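Local coordinates for protein vacuolar aminopeptidase 1 (Saccharomyces cerevisiae, PDB 5JGF) that removes N-terminal amino acids, preferably neutral or hydrophobic ones, from peptides as a zinc-dependent vacuolar dodecamer, and travels as major cargo of the cytoplasm-to-vacuole targeting pathway, at residues A81-G86 against H462-Y467; Q306-G311 against P417-Q422; G55-K60 against L75-R80; H361-N366 against Q401-K406. All coordinates share one frame; numbering follows the deposited sequence.

Contact 1 of 4, residues A81-G86 against H462-Y467; sequences AEKGVG and HWRSVY
Arg464 reaches from the C-terminal helix to the backbone carbonyl of Lys83. Its CB sits over the centre of the neighbouring Trp463 indole, 4.2 Å above the ring plane. CG leaves anti to the backbone N (chi1 -173°), and bends at chi2 and chi3 then fold the chain toward the 3-10 turn 81-83. Arg464 CD passes 3.4 Å from Lys83 O and brushes Lys83 CD at 4.1 Å, the two long side chains crossing at a slant. NE is hydrogen-bonded to a residue just beyond the segments. At the tip, Arg464 NH1 donates to Lys83 O at 2.9 Å. That oxygen lies near the guanidinium plane, yet NH1 approaches from above the carbonyl plane rather than on a lone pair. NH2 is held by a salt bridge to Asp468, one turn further along the helix. The other face of the indole rests on Gly86, whose CA is 3.1 Å above the ring plane; any CB there would run into Trp463 NE1. A leucine in place of Arg464 would probably leave Lys83 O without this donor and Asp468 without its charged mate. Phe459 stacks on the same indole, and Ile339 of strand 339-347 touches it too. Gly86 opens strand 86-91 and bonds through its backbone to Phe289 and Thr291 of strand 289-295, so the helix 448-468 is seated where strand 86-91 begins.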
loop_
_atom_site.group_PDB
_atom_site.type_symbol
_atom_site.label_atom_id
_atom_site.label_comp_id
_atom_site.label_asym_id
_atom_site.label_seq_id
_atom_site.Cartn_x
_atom_site.Cartn_y
_atom_site.Cartn_z
ATOM N N ALA D 81 38.709 14.333 53.747
ATOM C CA ALA D 81 38.295 13.452 52.658
ATOM C C ALA D 81 37.176 12.470 52.985
ATOM O O ALA D 81 36.242 12.300 52.197
ATOM C CB ALA D 81 39.502 12.689 52.133
ATOM N N GLU D 82 37.273 11.819 54.137
ATOM C CA GLU D 82 36.274 10.839 54.539
ATOM C C GLU D 82 34.866 11.407 54.700
ATOM O O GLU D 82 33.888 10.658 54.699
ATOM C CB GLU D 82 36.722 10.151 55.834
ATOM C CG GLU D 82 38.045 9.398 55.699
ATOM C CD GLU D 82 39.278 10.307 55.674
ATOM O OE1 GLU D 82 40.357 9.813 55.277
ATOM O OE2 GLU D 82 39.189 11.496 56.058
ATOM N N LYS D 83 34.758 12.725 54.837
ATOM C CA LYS D 83 33.458 13.373 54.983
ATOM C C LYS D 83 32.732 13.483 53.641
ATOM O O LYS D 83 31.521 13.717 53.592
ATOM C CB LYS D 83 33.629 14.763 55.592
ATOM C CG LYS D 83 33.885 14.725 57.093
ATOM C CD LYS D 83 32.641 14.231 57.810
ATOM C CE LYS D 83 32.868 14.040 59.292
ATOM N NZ LYS D 83 31.598 13.633 59.958
ATOM N N GLY D 84 33.486 13.312 52.560
ATOM C CA GLY D 84 32.914 13.390 51.230
ATOM C C GLY D 84 32.354 14.758 50.896
ATOM O O GLY D 84 32.633 15.746 51.581
ATOM N N VAL D 85 31.558 14.817 49.833
ATOM C CA VAL D 85 30.953 16.068 49.401
ATOM C C VAL D 85 29.448 15.879 49.211
ATOM O O VAL D 85 29.010 14.860 48.674
ATOM C CB VAL D 85 31.567 16.548 48.062
ATOM C CG1 VAL D 85 31.012 17.911 47.688
ATOM C CG2 VAL D 85 33.086 16.597 48.173
ATOM N N GLY D 86 28.668 16.853 49.677
ATOM C CA GLY D 86 27.221 16.808 49.527
ATOM C C GLY D 86 26.928 17.671 48.318
ATOM O O GLY D 86 27.095 18.890 48.371
ATOM N N HIS D 462 21.162 17.231 56.836
ATOM C CA HIS D 462 21.270 15.865 57.336
ATOM C C HIS D 462 21.831 14.729 56.478
ATOM O O HIS D 462 21.905 13.600 56.960
ATOM C CB HIS D 462 19.890 15.437 57.844
ATOM C CG HIS D 462 19.212 16.470 58.692
ATOM N ND1 HIS D 462 17.988 17.014 58.364
ATOM C CD2 HIS D 462 19.587 17.060 59.851
ATOM C CE1 HIS D 462 17.639 17.893 59.285
ATOM N NE2 HIS D 462 18.591 17.941 60.199
ATOM N N TRP D 463 22.232 14.983 55.238
ATOM C CA TRP D 463 22.726 13.874 54.419
ATOM C C TRP D 463 23.932 13.144 55.010
ATOM O O TRP D 463 24.009 11.917 54.945
ATOM C CB TRP D 463 23.067 14.337 52.996
ATOM C CG TRP D 463 24.426 14.947 52.857
ATOM C CD1 TRP D 463 24.756 16.263 53.005
ATOM C CD2 TRP D 463 25.646 14.256 52.577
ATOM N NE1 TRP D 463 26.108 16.433 52.835
ATOM C CE2 TRP D 463 26.680 15.217 52.575
ATOM C CE3 TRP D 463 25.968 12.913 52.332
ATOM C CZ2 TRP D 463 28.018 14.879 52.333
ATOM C CZ3 TRP D 463 27.299 12.577 52.092
ATOM C CH2 TRP D 463 28.307 13.561 52.096
ATOM N N ARG D 464 24.874 13.889 55.578
ATOM C CA ARG D 464 26.069 13.265 56.144
ATOM C C ARG D 464 25.703 12.311 57.279
ATOM O O ARG D 464 26.179 11.175 57.318
ATOM C CB ARG D 464 27.045 14.338 56.644
ATOM C CG ARG D 464 28.409 13.810 57.103
ATOM C CD ARG D 464 29.156 13.070 55.994
ATOM N NE ARG D 464 28.857 11.641 55.981
ATOM C CZ ARG D 464 29.296 10.782 55.063
ATOM N NH1 ARG D 464 30.060 11.198 54.061
ATOM N NH2 ARG D 464 28.979 9.498 55.156
ATOM N N SER D 465 24.844 12.767 58.184
ATOM C CA SER D 465 24.417 11.951 59.315
ATOM C C SER D 465 23.662 10.700 58.873
ATOM O O SER D 465 23.807 9.634 59.471
ATOM C CB SER D 465 23.534 12.773 60.257
ATOM O OG SER D 465 23.085 11.982 61.343
ATOM N N VAL D 466 22.852 10.830 57.828
ATOM C CA VAL D 466 22.087 9.694 57.324
ATOM C C VAL D 466 22.970 8.687 56.593
ATOM O O VAL D 466 22.857 7.480 56.812
ATOM C CB VAL D 466 20.958 10.152 56.365
ATOM C CG1 VAL D 466 20.294 8.939 55.723
ATOM C CG2 VAL D 466 19.928 10.966 57.128
ATOM N N TYR D 467 23.851 9.179 55.728
ATOM C CA TYR D 467 24.721 8.287 54.974
ATOM C C TYR D 467 25.659 7.528 55.906
ATOM O O TYR D 467 26.158 6.463 55.555
ATOM C CB TYR D 467 25.513 9.076 53.924
ATOM C CG TYR D 467 26.083 8.228 52.799
ATOM C CD1 TYR D 467 25.403 7.098 52.330
ATOM C CD2 TYR D 467 27.268 8.588 52.162
ATOM C CE1 TYR D 467 25.891 6.354 51.253
ATOM C CE2 TYR D 467 27.763 7.854 51.084
ATOM C CZ TYR D 467 27.068 6.739 50.635
ATOM O OH TYR D 467 27.549 6.022 49.562
#

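Contact 2 of 4, residues Q306-G311 against P417-Q422; sequences QGAKGG and PSLASQ
The short 3-10 turn 308-310, which leads into helix 312-324, packs against helix 416-423 through Ala308 and Lys309, facing Ser418, Leu419 and Gln422. Gln422 NE2 donates to Ala308 O at 3.1 Å in a nearly straight bond (173°), with the acceptor in the amide plane, and the same nitrogen also bonds Glu314 OE2 in the following helix. The other end of the amide faces Lys309: Gln422 OE1 lies 3.2 Å from Lys309 CA and 3.5 Å from Lys309 CG, the two side chains crossing at about a right angle. Lys309 stays extended until its last torsion, where a bend (chi4 -67°) turns Lys309 NZ onto Ser418 OG at 2.8 Å. A water accepts from Lys309 NZ and donates to Gln422 OE1 at 2.7 Å, extending a polar chain from the serine hydroxyl to the amide. Beside it, Ala308 CB meets Leu419 CD2 at 4.1 Å, the one apolar side-chain pair across the contact. A leucine in place of Gln422 would probably strip Ala308 O and Glu314 of a shared donor and leave the water without its acceptor. The Ala308 side chain is about 7 Å from those of the zinc ligand His91 and of Glu298, a residue of the zinc site. With both ends of the Gln422 amide engaged, its flip is fixed, and the ammonium of Lys309 is likely to polarise the hydroxyl and water it contacts.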
loop_
_atom_site.group_PDB
_atom_site.type_symbol
_atom_site.label_atom_id
_atom_site.label_comp_id
_atom_site.label_asym_id
_atom_site.label_seq_id
_atom_site.Cartn_x
_atom_site.Cartn_y
_atom_site.Cartn_z
ATOM N N GLN D 306 30.968 23.465 29.289
ATOM C CA GLN D 306 30.084 24.071 30.277
ATOM C C GLN D 306 28.931 23.149 30.681
ATOM O O GLN D 306 28.050 23.538 31.444
ATOM C CB GLN D 306 29.538 25.415 29.765
ATOM C CG GLN D 306 28.740 25.340 28.462
ATOM C CD GLN D 306 29.586 25.588 27.218
ATOM O OE1 GLN D 306 29.108 25.441 26.088
ATOM N NE2 GLN D 306 30.838 25.975 27.415
ATOM N N GLY D 307 28.949 21.927 30.157
ATOM C CA GLY D 307 27.928 20.948 30.487
ATOM C C GLY D 307 28.452 20.007 31.560
ATOM O O GLY D 307 29.620 20.099 31.946
ATOM N N ALA D 308 27.608 19.096 32.038
ATOM C CA ALA D 308 28.016 18.158 33.084
ATOM C C ALA D 308 29.275 17.369 32.747
ATOM O O ALA D 308 30.081 17.088 33.628
ATOM C CB ALA D 308 26.875 17.194 33.407
ATOM N N LYS D 309 29.446 17.007 31.479
ATOM C CA LYS D 309 30.618 16.238 31.084
ATOM C C LYS D 309 31.889 17.088 31.074
ATOM O O LYS D 309 32.992 16.550 30.968
ATOM C CB LYS D 309 30.387 15.591 29.713
ATOM C CG LYS D 309 29.236 14.578 29.708
ATOM C CD LYS D 309 28.998 13.994 28.318
ATOM C CE LYS D 309 27.790 13.060 28.295
ATOM N NZ LYS D 309 28.000 11.820 29.100
ATOM N N GLY D 310 31.721 18.405 31.203
ATOM C CA GLY D 310 32.848 19.330 31.223
ATOM C C GLY D 310 33.600 19.314 32.547
ATOM O O GLY D 310 34.669 19.913 32.675
ATOM N N GLY D 311 33.016 18.650 33.540
ATOM C CA GLY D 311 33.644 18.492 34.844
ATOM C C GLY D 311 33.903 19.659 35.784
ATOM O O GLY D 311 34.875 19.615 36.540
ATOM N N PRO D 417 23.770 9.978 35.298
ATOM C CA PRO D 417 24.739 8.937 34.948
ATOM C C PRO D 417 26.134 9.502 34.668
ATOM O O PRO D 417 27.140 8.888 35.027
ATOM C CB PRO D 417 24.105 8.285 33.725
ATOM C CG PRO D 417 22.640 8.368 34.049
ATOM C CD PRO D 417 22.499 9.784 34.573
ATOM N N SER D 418 26.189 10.670 34.030
ATOM C CA SER D 418 27.467 11.304 33.720
ATOM C C SER D 418 28.209 11.676 35.006
ATOM O O SER D 418 29.387 11.355 35.165
ATOM C CB SER D 418 27.259 12.565 32.871
ATOM O OG SER D 418 26.787 12.245 31.572
ATOM N N LEU D 419 27.520 12.350 35.924
ATOM C CA LEU D 419 28.157 12.751 37.179
ATOM C C LEU D 419 28.603 11.542 38.001
ATOM O O LEU D 419 29.701 11.535 38.557
ATOM C CB LEU D 419 27.212 13.630 38.006
ATOM C CG LEU D 419 26.830 14.982 37.392
ATOM C CD1 LEU D 419 25.962 15.756 38.372
ATOM C CD2 LEU D 419 28.089 15.776 37.050
ATOM N N ALA D 420 27.762 10.513 38.066
ATOM C CA ALA D 420 28.095 9.308 38.823
ATOM C C ALA D 420 29.326 8.603 38.251
ATOM O O ALA D 420 30.215 8.176 38.994
ATOM C CB ALA D 420 26.903 8.352 38.834
ATOM N N SER D 421 29.375 8.484 36.930
ATOM C CA SER D 421 30.487 7.820 36.262
ATOM C C SER D 421 31.780 8.617 36.364
ATOM O O SER D 421 32.852 8.053 36.577
ATOM C CB SER D 421 30.152 7.599 34.782
ATOM O OG SER D 421 28.979 6.816 34.649
ATOM N N GLN D 422 31.667 9.930 36.209
ATOM C CA GLN D 422 32.824 10.813 36.255
ATOM C C GLN D 422 33.457 10.900 37.642
ATOM O O GLN D 422 34.681 10.960 37.766
ATOM C CB GLN D 422 32.423 12.205 35.759
ATOM C CG GLN D 422 32.030 12.206 34.280
ATOM C CD GLN D 422 31.333 13.479 33.825
ATOM O OE1 GLN D 422 30.770 13.521 32.728
ATOM N NE2 GLN D 422 31.368 14.520 34.654
HETATM O O HOH W 1 30.245 11.385 31.133
#

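Contact 3 of 4, residues G55-K60 against L75-R80; sequences GEDGGK and LGKNWR
Gly59 and Leu75 form an antiparallel hydrogen-bonded pair, with both backbone bonds in place. Gly59 N donates to Leu75 O at 2.8 Å, and Leu75 N returns a 2.8 Å bond to Gly59 O. Leu75 O also receives a CA-H...O contact from Gly58 CA at 3.3 Å. A CB on Gly58 would run into that oxygen, so the close approach depends on a glycine there. Beyond this pair each segment runs into a type I turn, 55-58 and 76-79, closed by its own backbone bond: Gly58 N to Gly55 O, and Trp79 N to Gly76 O. One water links the turns, donating to Glu56 O and Lys77 O, though both distances are short. Glu56 O further takes a CA-H...O contact from Lys77 CA at 3.5 Å. With CG anti to the backbone N (chi1 175°) and the chain extended beyond it, Lys77 runs alongside Asp57. Lys77 CD is 3.6 Å from Asp57 OD1, and Lys77 NZ stays 4.1 Å from Asp57 OD1, beyond a salt bridge. The two segments belong to the hairpin of strands 58-65 and 69-76; Lys60 bonds through its backbone to Lys42, Gly76 to Leu288, and Leu75 packs on Phe324 of helix 312-324.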
loop_
_atom_site.group_PDB
_atom_site.type_symbol
_atom_site.label_atom_id
_atom_site.label_comp_id
_atom_site.label_asym_id
_atom_site.label_seq_id
_atom_site.Cartn_x
_atom_site.Cartn_y
_atom_site.Cartn_z
ATOM N N GLY D 55 41.918 29.398 51.976
ATOM C CA GLY D 55 42.829 29.050 53.052
ATOM C C GLY D 55 42.324 27.872 53.868
ATOM O O GLY D 55 41.309 27.266 53.525
ATOM N N GLU D 56 43.021 27.546 54.956
ATOM C CA GLU D 56 42.614 26.417 55.785
ATOM C C GLU D 56 41.320 26.653 56.553
ATOM O O GLU D 56 40.741 25.708 57.085
ATOM C CB GLU D 56 43.737 26.008 56.740
ATOM C CG GLU D 56 44.467 27.147 57.400
ATOM C CD GLU D 56 45.659 26.668 58.209
ATOM O OE1 GLU D 56 46.003 27.334 59.208
ATOM O OE2 GLU D 56 46.254 25.636 57.838
ATOM N N ASP D 57 40.858 27.899 56.619
ATOM C CA ASP D 57 39.604 28.182 57.317
ATOM C C ASP D 57 38.426 27.821 56.415
ATOM O O ASP D 57 37.268 27.852 56.840
ATOM C CB ASP D 57 39.498 29.660 57.691
ATOM C CG ASP D 57 40.494 30.074 58.766
ATOM O OD1 ASP D 57 40.605 29.361 59.786
ATOM O OD2 ASP D 57 41.148 31.125 58.598
ATOM N N GLY D 58 38.732 27.488 55.165
ATOM C CA GLY D 58 37.688 27.141 54.221
ATOM C C GLY D 58 36.874 28.380 53.926
ATOM O O GLY D 58 37.424 29.481 53.866
ATOM N N GLY D 59 35.569 28.219 53.743
ATOM C CA GLY D 59 34.739 29.375 53.469
ATOM C C GLY D 59 33.644 29.133 52.449
ATOM O O GLY D 59 33.357 27.992 52.086
ATOM N N LYS D 60 33.033 30.221 51.996
ATOM C CA LYS D 60 31.956 30.166 51.015
ATOM C C LYS D 60 32.429 30.799 49.713
ATOM O O LYS D 60 32.822 31.969 49.689
ATOM C CB LYS D 60 30.732 30.911 51.553
ATOM C CG LYS D 60 30.202 30.324 52.851
ATOM C CD LYS D 60 29.127 31.198 53.470
ATOM C CE LYS D 60 28.693 30.653 54.826
ATOM N NZ LYS D 60 27.773 31.596 55.520
ATOM N N LEU D 75 33.017 25.169 52.125
ATOM C CA LEU D 75 34.054 24.261 52.601
ATOM C C LEU D 75 34.367 24.536 54.068
ATOM O O LEU D 75 34.766 25.642 54.427
ATOM C CB LEU D 75 35.312 24.437 51.748
ATOM C CG LEU D 75 36.575 23.637 52.088
ATOM C CD1 LEU D 75 36.285 22.141 52.101
ATOM C CD2 LEU D 75 37.648 23.964 51.064
ATOM N N GLY D 76 34.182 23.524 54.907
ATOM C CA GLY D 76 34.432 23.689 56.328
ATOM C C GLY D 76 35.890 23.555 56.717
ATOM O O GLY D 76 36.626 22.748 56.152
ATOM N N LYS D 77 36.306 24.351 57.697
ATOM C CA LYS D 77 37.682 24.328 58.173
ATOM C C LYS D 77 38.091 22.936 58.634
ATOM O O LYS D 77 39.248 22.543 58.493
ATOM C CB LYS D 77 37.849 25.317 59.330
ATOM C CG LYS D 77 39.220 25.280 59.990
ATOM C CD LYS D 77 39.286 26.251 61.160
ATOM C CE LYS D 77 40.613 26.141 61.898
ATOM N NZ LYS D 77 40.636 27.007 63.115
ATOM N N ASN D 78 37.135 22.187 59.172
ATOM C CA ASN D 78 37.417 20.848 59.675
ATOM C C ASN D 78 37.076 19.719 58.714
ATOM O O ASN D 78 37.021 18.555 59.109
ATOM C CB ASN D 78 36.688 20.635 61.001
ATOM C CG ASN D 78 37.099 21.648 62.047
ATOM O OD1 ASN D 78 38.287 21.902 62.233
ATOM N ND2 ASN D 78 36.121 22.228 62.738
ATOM N N TRP D 79 36.854 20.055 57.449
ATOM C CA TRP D 79 36.529 19.032 56.461
ATOM C C TRP D 79 37.717 18.111 56.204
ATOM O O TRP D 79 38.872 18.536 56.258
ATOM C CB TRP D 79 36.112 19.679 55.135
ATOM C CG TRP D 79 35.840 18.670 54.047
ATOM C CD1 TRP D 79 34.743 17.862 53.932
ATOM C CD2 TRP D 79 36.702 18.334 52.951
ATOM N NE1 TRP D 79 34.869 17.044 52.835
ATOM C CE2 TRP D 79 36.059 17.313 52.213
ATOM C CE3 TRP D 79 37.954 18.797 52.520
ATOM C CZ2 TRP D 79 36.627 16.744 51.066
ATOM C CZ3 TRP D 79 38.520 18.232 51.377
ATOM C CH2 TRP D 79 37.852 17.214 50.663
ATOM N N ARG D 80 37.422 16.843 55.938
ATOM C CA ARG D 80 38.447 15.858 55.615
ATOM C C ARG D 80 37.847 14.939 54.558
ATOM O O ARG D 80 36.627 14.799 54.478
ATOM C CB ARG D 80 38.874 15.068 56.861
ATOM C CG ARG D 80 37.763 14.354 57.597
ATOM C CD ARG D 80 38.223 13.966 59.001
ATOM N NE ARG D 80 37.154 13.360 59.789
ATOM C CZ ARG D 80 36.834 12.070 59.756
ATOM N NH1 ARG D 80 37.506 11.235 58.973
ATOM N NH2 ARG D 80 35.838 11.617 60.507
HETATM O O HOH W 2 41.591 23.439 57.799
#

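Contact 4 of 4, residues H361-N366 against Q401-K406; sequences HFPVPN and QYFQIK
The Phe403 ring meets the CD of Pro363 at its edge, close to its plane, with Phe403 CD2 and Pro363 CD 4.1 Å apart, and makes an edge-to-face pair with His347, a probable substrate-binding residue. Pro363 CB lies over one face of the Gln401 amide, 3.6 Å from Gln401 CD. With CG anti to the carbonyl carbon (chi1 -49°) and the chain extended beyond it, that amide is carried to Val364 and grips its backbone twice: Gln401 OE1 accepts from Val364 N at 2.8 Å, the donor tilted 27° from the carbonyl plane, and Gln401 NE2 donates to Val364 O at 3.0 Å, in the plane of both groups. Gly368 O takes a second bond from NE2. The His361 imidazole runs beside the Gln404 side chain, His361 CD2 to Gln404 CB 4.1 Å, its plane turned 47° from the amide; ND1 is held by Lys359 O. Strand 400-403 is the outermost strand, within this chain, at one end of the mixed sheet, and bonds to strand 369-372 on its inner side. The irregular segment 361-366 lines its outer edge, partly directly and partly through water. His361 O takes Gln404 N at 3.3 Å, a CA-H...O contact from Phe403 CA at 3.2 Å, and a water that also donates to Gln404 O. A second water accepts from Tyr402 N and donates to Phe362 O. Two other subunits close over the region: His361 NE2 is hydrogen-bonded to the backbone N of Val102 of a neighbouring subunit, while Phe170 of a third subunit packs on Phe403.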
loop_
_atom_site.group_PDB
_atom_site.type_symbol
_atom_site.label_atom_id
_atom_site.label_comp_id
_atom_site.label_asym_id
_atom_site.label_seq_id
_atom_site.Cartn_x
_atom_site.Cartn_y
_atom_site.Cartn_z
ATOM N N HIS D 361 3.828 4.538 40.073
ATOM C CA HIS D 361 5.115 5.171 39.797
ATOM C C HIS D 361 4.999 6.526 39.103
ATOM O O HIS D 361 5.689 6.793 38.118
ATOM C CB HIS D 361 6.013 4.259 38.953
ATOM C CG HIS D 361 6.327 2.945 39.597
ATOM N ND1 HIS D 361 5.416 1.913 39.666
ATOM C CD2 HIS D 361 7.460 2.487 40.183
ATOM C CE1 HIS D 361 5.974 0.875 40.263
ATOM N NE2 HIS D 361 7.214 1.196 40.587
ATOM N N PHE D 362 4.107 7.371 39.603
ATOM C CA PHE D 362 3.967 8.713 39.063
ATOM C C PHE D 362 3.662 9.657 40.216
ATOM O O PHE D 362 3.040 9.264 41.206
ATOM C CB PHE D 362 2.875 8.788 37.978
ATOM C CG PHE D 362 1.499 8.400 38.449
ATOM C CD1 PHE D 362 0.772 9.232 39.293
ATOM C CD2 PHE D 362 0.923 7.205 38.024
ATOM C CE1 PHE D 362 -0.515 8.884 39.709
ATOM C CE2 PHE D 362 -0.365 6.845 38.433
ATOM C CZ PHE D 362 -1.084 7.686 39.275
ATOM N N PRO D 363 4.140 10.905 40.123
ATOM C CA PRO D 363 3.925 11.918 41.155
ATOM C C PRO D 363 2.711 12.798 40.874
ATOM O O PRO D 363 2.218 12.859 39.748
ATOM C CB PRO D 363 5.216 12.716 41.106
ATOM C CG PRO D 363 5.483 12.764 39.622
ATOM C CD PRO D 363 5.184 11.338 39.172
ATOM N N VAL D 364 2.236 13.474 41.913
ATOM C CA VAL D 364 1.112 14.386 41.790
ATOM C C VAL D 364 1.580 15.724 42.354
ATOM O O VAL D 364 2.627 15.800 42.998
ATOM C CB VAL D 364 -0.128 13.871 42.550
ATOM C CG1 VAL D 364 -0.578 12.542 41.942
ATOM C CG2 VAL D 364 0.183 13.700 44.031
ATOM N N PRO D 365 0.817 16.797 42.119
ATOM C CA PRO D 365 1.202 18.122 42.614
ATOM C C PRO D 365 1.142 18.357 44.122
ATOM O O PRO D 365 0.364 17.729 44.836
ATOM C CB PRO D 365 0.240 19.062 41.881
ATOM C CG PRO D 365 -0.240 18.254 40.690
ATOM C CD PRO D 365 -0.380 16.883 41.266
ATOM N N ASN D 366 1.986 19.278 44.576
ATOM C CA ASN D 366 2.034 19.721 45.967
ATOM C C ASN D 366 2.224 18.688 47.071
ATOM O O ASN D 366 1.684 18.838 48.170
ATOM C CB ASN D 366 0.779 20.552 46.243
ATOM C CG ASN D 366 0.579 21.640 45.205
ATOM O OD1 ASN D 366 1.498 22.400 44.909
ATOM N ND2 ASN D 366 -0.622 21.717 44.644
ATOM N N GLN D 401 8.007 10.971 46.288
ATOM C CA GLN D 401 7.177 10.332 45.271
ATOM C C GLN D 401 8.073 9.572 44.308
ATOM O O GLN D 401 9.294 9.709 44.350
ATOM C CB GLN D 401 6.370 11.379 44.503
ATOM C CG GLN D 401 5.633 12.362 45.390
ATOM C CD GLN D 401 4.628 13.178 44.612
ATOM O OE1 GLN D 401 3.533 12.704 44.306
ATOM N NE2 GLN D 401 4.998 14.408 44.274
ATOM N N TYR D 402 7.461 8.779 43.435
ATOM C CA TYR D 402 8.211 7.983 42.469
ATOM C C TYR D 402 7.820 8.248 41.025
ATOM O O TYR D 402 6.661 8.540 40.728
ATOM C CB TYR D 402 7.953 6.489 42.669
ATOM C CG TYR D 402 8.565 5.803 43.864
ATOM C CD1 TYR D 402 9.491 6.440 44.687
ATOM C CD2 TYR D 402 8.236 4.478 44.141
ATOM C CE1 TYR D 402 10.077 5.762 45.765
ATOM C CE2 TYR D 402 8.808 3.797 45.199
ATOM C CZ TYR D 402 9.726 4.439 46.008
ATOM O OH TYR D 402 10.290 3.734 47.046
ATOM N N PHE D 403 8.800 8.137 40.133
ATOM C CA PHE D 403 8.537 8.211 38.707
ATOM C C PHE D 403 9.440 7.223 37.986
ATOM O O PHE D 403 10.664 7.238 38.153
ATOM C CB PHE D 403 8.752 9.592 38.084
ATOM C CG PHE D 403 8.526 9.590 36.588
ATOM C CD1 PHE D 403 9.575 9.335 35.708
ATOM C CD2 PHE D 403 7.237 9.694 36.071
ATOM C CE1 PHE D 403 9.344 9.172 34.337
ATOM C CE2 PHE D 403 6.993 9.532 34.703
ATOM C CZ PHE D 403 8.049 9.269 33.836
ATOM N N GLN D 404 8.812 6.342 37.213
ATOM C CA GLN D 404 9.506 5.353 36.397
ATOM C C GLN D 404 8.597 5.152 35.189
ATOM O O GLN D 404 7.379 5.254 35.311
ATOM C CB GLN D 404 9.698 4.021 37.139
ATOM C CG GLN D 404 10.435 2.967 36.290
ATOM C CD GLN D 404 10.979 1.802 37.105
ATOM O OE1 GLN D 404 11.558 1.997 38.176
ATOM N NE2 GLN D 404 10.812 0.587 36.591
ATOM N N ILE D 405 9.181 4.882 34.027
ATOM C CA ILE D 405 8.387 4.689 32.814
ATOM C C ILE D 405 7.767 3.301 32.750
ATOM O O ILE D 405 8.230 2.372 33.409
ATOM C CB ILE D 405 9.247 4.867 31.540
ATOM C CG1 ILE D 405 10.345 3.796 31.503
ATOM C CG2 ILE D 405 9.857 6.264 31.507
ATOM C CD1 ILE D 405 11.040 3.664 30.149
ATOM N N LYS D 406 6.701 3.165 31.965
ATOM C CA LYS D 406 6.074 1.862 31.784
ATOM C C LYS D 406 7.065 1.083 30.926
ATOM O O LYS D 406 7.858 1.684 30.196
ATOM C CB LYS D 406 4.733 2.014 31.055
ATOM C CG LYS D 406 3.690 2.776 31.867
ATOM C CD LYS D 406 2.379 2.961 31.112
ATOM C CE LYS D 406 1.694 1.635 30.823
ATOM N NZ LYS D 406 0.331 1.835 30.235
HETATM O O HOH W 3 4.941 6.795 35.365
HETATM O O HOH W 4 4.656 8.367 43.633
#

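Contact 3 closes along the chain before contact 1 opens; the loop closed by contact 1 holds contact 2, and contact 2 in turn encloses contact 4. Contacts 3 and 4 reach the same mixed sheet, with centres about 39 Å apart: one lies in the hairpin of strands 58-65 and 69-76, the other at the outermost strand 400-403. Contact 1 touches contact 3 where Trp79 NE1 probably bonds Gly84 O, their centres about 15 Å apart. The centre of contact 2 is about 20 Å from that of contact 1 and about 25 Å from that of contact 4. Contacts 2 and 4 both touch the second subunit, which places parts of the fold near the zinc site beside a subunit boundary.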